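Immunoreactive 84kD antigen PG93 (Porphyromonas gingivalis, PDB 5M11) is probably an essential surface component of the type IX secretion system of this oral bacterium, built mainly of beta-propeller blades and binding calcium and zinc. Local coordinates at residues V588-I593 with V603-T608; K531-M536 with V544-D549; S629-N634 with L648-A653. All blocks are in the same frame, centred on the assembly; numbering follows the deposited sequence.

Interaction 1. Residues V588-I593 with V603-T608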
loop_
_atom_site.group_PDB
_atom_site.type_symbol
_atom_site.label_atom_id
_atom_site.label_comp_id
_atom_site.label_asym_id
_atom_site.label_seq_id
_atom_site.Cartn_x
_atom_site.Cartn_y
_atom_site.Cartn_z
ATOM N N VAL A 588 -18.202 3.973 11.493
ATOM C CA VAL A 588 -17.175 3.620 10.513
ATOM C C VAL A 588 -16.499 4.918 10.068
ATOM O O VAL A 588 -17.186 5.820 9.568
ATOM C CB VAL A 588 -17.782 2.846 9.314
ATOM C CG1 VAL A 588 -16.814 2.776 8.146
ATOM C CG2 VAL A 588 -18.226 1.451 9.717
ATOM N N THR A 589 -15.168 5.022 10.248
ATOM C CA THR A 589 -14.397 6.209 9.857
ATOM C C THR A 589 -14.183 6.194 8.333
ATOM O O THR A 589 -13.506 5.313 7.799
ATOM C CB THR A 589 -13.107 6.279 10.668
ATOM O OG1 THR A 589 -13.463 6.463 12.039
ATOM C CG2 THR A 589 -12.196 7.395 10.227
ATOM N N VAL A 590 -14.809 7.164 7.645
ATOM C CA VAL A 590 -14.760 7.343 6.186
ATOM C C VAL A 590 -13.621 8.339 5.861
ATOM O O VAL A 590 -13.657 9.495 6.299
ATOM C CB VAL A 590 -16.145 7.782 5.598
ATOM C CG1 VAL A 590 -16.037 8.222 4.134
ATOM C CG2 VAL A 590 -17.176 6.673 5.740
ATOM N N THR A 591 -12.618 7.860 5.097
ATOM C CA THR A 591 -11.406 8.594 4.720
ATOM C C THR A 591 -11.555 9.300 3.351
ATOM O O THR A 591 -11.054 10.419 3.194
ATOM C CB THR A 591 -10.219 7.638 4.723
ATOM O OG1 THR A 591 -10.527 6.554 3.858
ATOM C CG2 THR A 591 -9.917 7.085 6.101
ATOM N N ASP A 592 -12.224 8.659 2.362
ATOM C CA ASP A 592 -12.424 9.277 1.044
ATOM C C ASP A 592 -13.739 8.867 0.395
ATOM O O ASP A 592 -14.308 7.812 0.712
ATOM C CB ASP A 592 -11.254 8.999 0.067
ATOM C CG ASP A 592 -10.899 10.192 -0.834
ATOM O OD1 ASP A 592 -11.578 11.249 -0.732
ATOM O OD2 ASP A 592 -9.922 10.085 -1.610
ATOM N N ILE A 593 -14.224 9.746 -0.505
ATOM C CA ILE A 593 -15.445 9.592 -1.311
ATOM C C ILE A 593 -15.128 10.071 -2.738
ATOM O O ILE A 593 -14.564 11.150 -2.926
ATOM C CB ILE A 593 -16.727 10.313 -0.722
ATOM C CG1 ILE A 593 -16.920 10.033 0.781
ATOM C CG2 ILE A 593 -18.006 9.932 -1.501
ATOM C CD1 ILE A 593 -17.502 11.144 1.553
ATOM N N VAL A 603 -16.816 4.588 -1.618
ATOM C CA VAL A 603 -16.435 4.994 -0.270
ATOM C C VAL A 603 -15.257 4.172 0.287
ATOM O O VAL A 603 -15.378 2.953 0.486
ATOM C CB VAL A 603 -17.634 4.906 0.689
ATOM C CG1 VAL A 603 -17.258 5.447 2.060
ATOM C CG2 VAL A 603 -18.856 5.637 0.128
ATOM N N ALA A 604 -14.140 4.869 0.579
ATOM C CA ALA A 604 -12.968 4.333 1.261
ATOM C C ALA A 604 -13.152 4.523 2.752
ATOM O O ALA A 604 -13.565 5.606 3.192
ATOM C CB ALA A 604 -11.730 5.056 0.808
ATOM N N THR A 605 -12.867 3.474 3.532
ATOM C CA THR A 605 -12.987 3.480 4.990
ATOM C C THR A 605 -11.674 3.067 5.688
ATOM O O THR A 605 -10.834 2.362 5.124
ATOM C CB THR A 605 -14.141 2.547 5.478
ATOM O OG1 THR A 605 -13.721 1.174 5.480
ATOM C CG2 THR A 605 -15.448 2.735 4.706
ATOM N N GLN A 606 -11.552 3.470 6.950
ATOM C CA GLN A 606 -10.450 3.111 7.820
ATOM C C GLN A 606 -10.880 1.875 8.600
ATOM O O GLN A 606 -11.629 1.998 9.565
ATOM C CB GLN A 606 -10.106 4.301 8.740
ATOM C CG GLN A 606 -8.975 4.060 9.724
ATOM C CD GLN A 606 -8.294 5.357 10.072
ATOM O OE1 GLN A 606 -8.764 6.133 10.917
ATOM N NE2 GLN A 606 -7.174 5.625 9.406
ATOM N N GLY A 607 -10.509 0.701 8.091
ATOM C CA GLY A 607 -10.758 -0.596 8.717
ATOM C C GLY A 607 -11.891 -1.495 8.259
ATOM O O GLY A 607 -12.031 -2.591 8.808
ATOM N N THR A 608 -12.739 -1.075 7.312
ATOM C CA THR A 608 -13.860 -1.952 6.901
ATOM C C THR A 608 -13.930 -2.144 5.350
ATOM O O THR A 608 -14.957 -2.573 4.808
ATOM C CB THR A 608 -15.215 -1.458 7.477
ATOM O OG1 THR A 608 -15.541 -0.173 6.941
ATOM C CG2 THR A 608 -15.244 -1.429 9.002
#
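The carbonyl oxygen of A604 takes two backbone N-H groups from the facing strand: T591 N binds it at 3.1 Å, and D592 N adds a weaker bond at 3.4 Å. This is a classic beta bulge in the hairpin formed by the first two strands of a propeller blade. T591 is the extra residue, so the register slips by one between the V590–T605 pair and the D592–A604 pair. A straight bond from Q606 N to T589 O (2.8 Å, 171°) lies on one side of the bulge, and A604 N to D592 O on the other. V590 and V603 cross at about a right angle, their CG1 atoms 3.7 Å apart. The hydroxyl of T591 binds I636 O, and D592 OD2 binds L639 N, tying the bulge to the first strand of the next blade. D592 and E318, about 5 Å apart at their nearest side-chain atoms, are zinc-site residues, though neither binds that zinc in this model. At the other end T605 OG1 accepts from T608 N, an ST motif, and from T608 OG1, and itself bonds G609 O. V588 CG1, anti to its own backbone nitrogen (chi1 166°), reaches within 3.4 Å of T608 OG1.

Interaction 2. Residues K531-M536 with V544-D549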
loop_
_atom_site.group_PDB
_atom_site.type_symbol
_atom_site.label_atom_id
_atom_site.label_comp_id
_atom_site.label_asym_id
_atom_site.label_seq_id
_atom_site.Cartn_x
_atom_site.Cartn_y
_atom_site.Cartn_z
ATOM N N LYS A 531 -17.661 14.083 14.851
ATOM C CA LYS A 531 -16.572 14.678 15.617
ATOM C C LYS A 531 -15.600 15.357 14.635
ATOM O O LYS A 531 -15.267 16.530 14.824
ATOM C CB LYS A 531 -15.887 13.624 16.512
ATOM C CG LYS A 531 -16.802 13.083 17.629
ATOM C CD LYS A 531 -16.132 12.024 18.514
ATOM C CE LYS A 531 -15.508 12.562 19.788
ATOM N NZ LYS A 531 -14.812 11.495 20.573
ATOM N N THR A 532 -15.219 14.656 13.548
ATOM C CA THR A 532 -14.349 15.199 12.506
ATOM C C THR A 532 -14.896 14.811 11.139
ATOM O O THR A 532 -15.426 13.713 11.003
ATOM C CB THR A 532 -12.889 14.716 12.686
ATOM O OG1 THR A 532 -12.464 14.978 14.027
ATOM C CG2 THR A 532 -11.916 15.405 11.712
ATOM N N ILE A 533 -14.765 15.721 10.136
ATOM C CA ILE A 533 -15.125 15.532 8.723
ATOM C C ILE A 533 -13.834 15.250 7.973
ATOM O O ILE A 533 -12.939 16.097 7.965
ATOM C CB ILE A 533 -15.883 16.754 8.130
ATOM C CG1 ILE A 533 -17.126 17.144 8.962
ATOM C CG2 ILE A 533 -16.230 16.531 6.647
ATOM C CD1 ILE A 533 -18.230 16.079 9.054
ATOM N N TYR A 534 -13.709 14.053 7.384
ATOM C CA TYR A 534 -12.458 13.660 6.721
ATOM C C TYR A 534 -12.517 13.786 5.221
ATOM O O TYR A 534 -11.488 14.075 4.612
ATOM C CB TYR A 534 -12.064 12.219 7.084
ATOM C CG TYR A 534 -11.940 11.945 8.567
ATOM C CD1 TYR A 534 -10.910 12.507 9.316
ATOM C CD2 TYR A 534 -12.820 11.082 9.210
ATOM C CE1 TYR A 534 -10.779 12.242 10.679
ATOM C CE2 TYR A 534 -12.709 10.821 10.576
ATOM C CZ TYR A 534 -11.683 11.402 11.306
ATOM O OH TYR A 534 -11.566 11.160 12.655
ATOM N N ALA A 535 -13.696 13.555 4.627
ATOM C CA ALA A 535 -13.894 13.581 3.186
ATOM C C ALA A 535 -15.124 14.368 2.792
ATOM O O ALA A 535 -16.068 14.424 3.570
ATOM C CB ALA A 535 -14.019 12.157 2.677
ATOM N N MET A 536 -15.119 14.948 1.564
ATOM C CA MET A 536 -16.195 15.742 0.924
ATOM C C MET A 536 -16.224 15.525 -0.583
ATOM O O MET A 536 -15.156 15.516 -1.199
ATOM C CB MET A 536 -15.992 17.229 1.169
ATOM C CG MET A 536 -16.241 17.642 2.560
ATOM S SD MET A 536 -15.801 19.366 2.725
ATOM C CE MET A 536 -16.250 19.563 4.298
ATOM N N VAL A 544 -23.364 17.727 -1.448
ATOM C CA VAL A 544 -22.000 17.562 -0.958
ATOM C C VAL A 544 -22.019 16.445 0.066
ATOM O O VAL A 544 -22.432 16.637 1.202
ATOM C CB VAL A 544 -21.265 18.839 -0.482
ATOM C CG1 VAL A 544 -19.941 18.489 0.191
ATOM C CG2 VAL A 544 -20.994 19.755 -1.664
ATOM N N TRP A 545 -21.622 15.256 -0.379
ATOM C CA TRP A 545 -21.561 14.080 0.452
ATOM C C TRP A 545 -20.305 14.158 1.256
ATOM O O TRP A 545 -19.225 14.329 0.684
ATOM C CB TRP A 545 -21.606 12.806 -0.403
ATOM C CG TRP A 545 -22.938 12.604 -1.040
ATOM C CD1 TRP A 545 -23.336 13.054 -2.265
ATOM C CD2 TRP A 545 -24.102 12.043 -0.417
ATOM N NE1 TRP A 545 -24.670 12.764 -2.465
ATOM C CE2 TRP A 545 -25.166 12.148 -1.344
ATOM C CE3 TRP A 545 -24.334 11.396 0.810
ATOM C CZ2 TRP A 545 -26.433 11.622 -1.090
ATOM C CZ3 TRP A 545 -25.605 10.911 1.077
ATOM C CH2 TRP A 545 -26.632 11.010 0.126
ATOM N N MET A 546 -20.433 14.102 2.588
ATOM C CA MET A 546 -19.250 14.138 3.440
ATOM C C MET A 546 -19.183 12.918 4.335
ATOM O O MET A 546 -20.214 12.367 4.735
ATOM C CB MET A 546 -19.098 15.433 4.248
ATOM C CG MET A 546 -20.335 15.922 4.896
ATOM S SD MET A 546 -20.129 17.696 5.102
ATOM C CE MET A 546 -21.147 18.265 3.815
ATOM N N GLY A 547 -17.952 12.484 4.568
ATOM C CA GLY A 547 -17.621 11.334 5.383
ATOM C C GLY A 547 -16.982 11.800 6.660
ATOM O O GLY A 547 -16.262 12.801 6.667
ATOM N N SER A 548 -17.261 11.086 7.739
ATOM C CA SER A 548 -16.782 11.415 9.071
ATOM C C SER A 548 -16.361 10.156 9.852
ATOM O O SER A 548 -16.264 9.063 9.286
ATOM C CB SER A 548 -17.882 12.161 9.831
ATOM O OG SER A 548 -18.936 11.302 10.240
ATOM N N ASP A 549 -16.134 10.325 11.161
ATOM C CA ASP A 549 -15.803 9.258 12.091
ATOM C C ASP A 549 -17.050 8.382 12.390
ATOM O O ASP A 549 -16.892 7.236 12.821
ATOM C CB ASP A 549 -15.266 9.879 13.394
ATOM C CG ASP A 549 -16.279 10.765 14.103
ATOM O OD1 ASP A 549 -16.646 11.832 13.531
ATOM O OD2 ASP A 549 -16.738 10.375 15.201
#
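The inner hairpin of a propeller blade, strands 533-538 and 544-548, opens at residues K531 and T532, where the carboxylate of D549 gathers the chain. D549 OD1 accepts from K531 N at 2.8 Å, on the syn side of the carboxylate, and from T532 N at 3.2 Å, which comes from above the carboxylate plane. With CG set between its own backbone N and carbonyl carbon (chi1 62°), the aspartate turns this oxygen onto two successive amides, which probably restrains the rotation of its carboxylate. The other oxygen, OD2, rests against CB, CG and CD of K531, the two side chains crossing at about a right angle, while the lysine's charged end runs on past it.

Y534 packs against the same end of the hairpin. Its CE2 comes to 3.5 Å from D549 N, and the ring and the carboxylate stand almost perpendicular (88°). T532 O sits above one ring face, displaced toward the rim, and S548 O lies in plane at the edge.

Midway along the strands the register slips by one at a classic beta bulge: Y534 and A535 both face G547, whose carbonyl oxygen accepts from Y534 N at 2.9 Å and, weakly, from A535 N. G547 N returns a bond to A535 O, completing the antiparallel pair. Beyond it, M536 and M546 lie side by side and point the same way, M536 CG 4.0 Å from M546 CB. I533 CG2 joins them against M546 CB at 3.9 Å, and its CD1 reaches S548 CB. F553 of the next strand lies against I533, M546 and S548, while W482 of the preceding blade packs against V544 and M546. The hydroxyl of S548 is held by G551 O and I550 N, within the turn into strand 551-555.

Interaction 3. Residues S629-N634 with L648-A653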
loop_
_atom_site.group_PDB
_atom_site.type_symbol
_atom_site.label_atom_id
_atom_site.label_comp_id
_atom_site.label_asym_id
_atom_site.label_seq_id
_atom_site.Cartn_x
_atom_site.Cartn_y
_atom_site.Cartn_z
ATOM N N SER A 629 -12.047 -10.070 -1.264
ATOM C CA SER A 629 -11.504 -9.591 -2.528
ATOM C C SER A 629 -9.957 -9.507 -2.517
ATOM O O SER A 629 -9.356 -9.586 -1.441
ATOM C CB SER A 629 -12.103 -8.226 -2.852
ATOM O OG SER A 629 -11.340 -7.207 -2.233
ATOM N N PRO A 630 -9.303 -9.280 -3.692
ATOM C CA PRO A 630 -7.835 -9.159 -3.712
ATOM C C PRO A 630 -7.296 -7.869 -3.055
ATOM O O PRO A 630 -6.073 -7.694 -3.051
ATOM C CB PRO A 630 -7.506 -9.178 -5.212
ATOM C CG PRO A 630 -8.739 -9.688 -5.890
ATOM C CD PRO A 630 -9.846 -9.173 -5.061
ATOM N N LEU A 631 -8.192 -6.999 -2.477
ATOM C CA LEU A 631 -7.862 -5.752 -1.767
ATOM C C LEU A 631 -6.730 -5.987 -0.737
ATOM O O LEU A 631 -6.810 -6.889 0.112
ATOM C CB LEU A 631 -9.114 -5.156 -1.093
ATOM C CG LEU A 631 -8.992 -3.786 -0.423
ATOM C CD1 LEU A 631 -8.950 -2.662 -1.437
ATOM C CD2 LEU A 631 -10.150 -3.540 0.493
ATOM N N LEU A 632 -5.638 -5.202 -0.882
ATOM C CA LEU A 632 -4.401 -5.308 -0.086
ATOM C C LEU A 632 -4.617 -5.030 1.419
ATOM O O LEU A 632 -4.049 -5.747 2.252
ATOM C CB LEU A 632 -3.308 -4.378 -0.649
ATOM C CG LEU A 632 -2.610 -4.843 -1.933
ATOM C CD1 LEU A 632 -1.752 -3.735 -2.518
ATOM C CD2 LEU A 632 -1.746 -6.079 -1.683
ATOM N N SER A 633 -5.425 -4.006 1.759
ATOM C CA SER A 633 -5.689 -3.634 3.142
ATOM C C SER A 633 -7.100 -3.091 3.305
ATOM O O SER A 633 -7.604 -2.416 2.401
ATOM C CB SER A 633 -4.678 -2.590 3.603
ATOM O OG SER A 633 -4.979 -2.073 4.888
ATOM N N ASN A 634 -7.731 -3.360 4.475
ATOM C CA ASN A 634 -9.062 -2.828 4.812
ATOM C C ASN A 634 -8.967 -1.335 5.196
ATOM O O ASN A 634 -9.997 -0.666 5.265
ATOM C CB ASN A 634 -9.727 -3.629 5.948
ATOM C CG ASN A 634 -10.145 -5.039 5.590
ATOM O OD1 ASN A 634 -10.549 -5.332 4.459
ATOM N ND2 ASN A 634 -10.107 -5.935 6.575
ATOM N N LEU A 648 -10.549 2.698 -11.059
ATOM C CA LEU A 648 -10.531 3.341 -9.746
ATOM C C LEU A 648 -9.202 3.013 -9.071
ATOM O O LEU A 648 -8.876 1.826 -8.902
ATOM C CB LEU A 648 -11.727 2.904 -8.854
ATOM C CG LEU A 648 -11.786 3.489 -7.409
ATOM C CD1 LEU A 648 -12.174 4.973 -7.399
ATOM C CD2 LEU A 648 -12.790 2.742 -6.575
ATOM N N TYR A 649 -8.428 4.060 -8.707
ATOM C CA TYR A 649 -7.151 3.937 -7.988
ATOM C C TYR A 649 -7.457 3.888 -6.484
ATOM O O TYR A 649 -8.240 4.705 -5.987
ATOM C CB TYR A 649 -6.189 5.082 -8.362
ATOM C CG TYR A 649 -5.679 4.976 -9.780
ATOM C CD1 TYR A 649 -4.479 4.338 -10.062
ATOM C CD2 TYR A 649 -6.431 5.453 -10.847
ATOM C CE1 TYR A 649 -4.032 4.186 -11.375
ATOM C CE2 TYR A 649 -6.006 5.290 -12.163
ATOM C CZ TYR A 649 -4.797 4.670 -12.425
ATOM O OH TYR A 649 -4.351 4.563 -13.727
ATOM N N ILE A 650 -6.929 2.880 -5.787
ATOM C CA ILE A 650 -7.214 2.657 -4.365
ATOM C C ILE A 650 -5.914 2.753 -3.609
ATOM O O ILE A 650 -5.076 1.867 -3.738
ATOM C CB ILE A 650 -7.934 1.275 -4.133
ATOM C CG1 ILE A 650 -9.198 1.105 -5.032
ATOM C CG2 ILE A 650 -8.262 1.030 -2.661
ATOM C CD1 ILE A 650 -9.472 -0.369 -5.520
ATOM N N GLY A 651 -5.748 3.835 -2.860
ATOM C CA GLY A 651 -4.557 4.025 -2.052
ATOM C C GLY A 651 -4.719 3.357 -0.707
ATOM O O GLY A 651 -5.239 3.983 0.217
ATOM N N THR A 652 -4.353 2.065 -0.584
ATOM C CA THR A 652 -4.483 1.377 0.714
ATOM C C THR A 652 -3.254 1.681 1.566
ATOM O O THR A 652 -2.239 2.153 1.046
ATOM C CB THR A 652 -4.728 -0.159 0.603
ATOM O OG1 THR A 652 -3.591 -0.841 0.054
ATOM C CG2 THR A 652 -5.997 -0.509 -0.154
ATOM N N ALA A 653 -3.337 1.381 2.867
ATOM C CA ALA A 653 -2.225 1.585 3.800
ATOM C C ALA A 653 -0.997 0.730 3.398
ATOM O O ALA A 653 0.135 1.053 3.772
ATOM C CB ALA A 653 -2.674 1.248 5.219
#
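T652 stands at the centre of the contact, with its two branches meeting different residues of the 629-634 loop. Its methyl CG2 lies 3.9 Å from L631 CD1 and 3.6 Å from S633 O, whereas OG1 comes to 3.6 Å from L632 CB. That split follows from the threonine torsion (chi1 67°), which sets CG2 anti to the carbonyl carbon and OG1 between the backbone N and that carbon. The polar needs of OG1 are met on its own side of the contact, by G655 O and, weakly, by D654 N.

L631 reaches across with its CG anti to the backbone N (chi1 -174°), and its CD1 meets both T652 CG2 and I650 CG2, the latter at 3.9 Å. The leucine and isoleucine side chains cross at about a right angle, while leucine and threonine meet at a slant.

The contact packs the link between two neighbouring propeller blades, running from strand 620-624 to strand 636-642, against the second of them. There L648 to T652 lie on strand 647-652, separated from the N-terminal strand 13-16 by strand 655-660, and L632 packs onto M657 and T15 of the same blade. An ST turn shapes the start of the loop, S629 OG accepting from L631 N at 3.2 Å. S633 sets its CB 3.9 Å from T652 CB, and its OG, which binds N635 N, passes 4.1 Å from A653 CB. A calcium ion lies about 5 Å from the S633 side chain at the nearest atoms; D654, which S633 touches, is a calcium-site residue of this protein, though the ion of that site is not bound by this chain in the model.

Along the chain the contacts come in the order interaction 2, interaction 1, interaction 3, each closing before the next opens, and they lie in three consecutive blades, interaction 3 also taking in the loop that leads into the last. Interactions 1 and 2 have centres about 10 Å apart and are bridged by a probable hydrogen bond from V590 N to S548 O. Interactions 1 and 3, about 11 Å apart between centres, meet through G607 N and N634 O. Interactions 2 and 3 do not touch, with about 12 Å between nearest atoms. The blade 589-624 therefore lies between its two neighbours, bonded through the backbone to each, and the last of the three is completed by strand 13-16 from the N-terminal end of the chain.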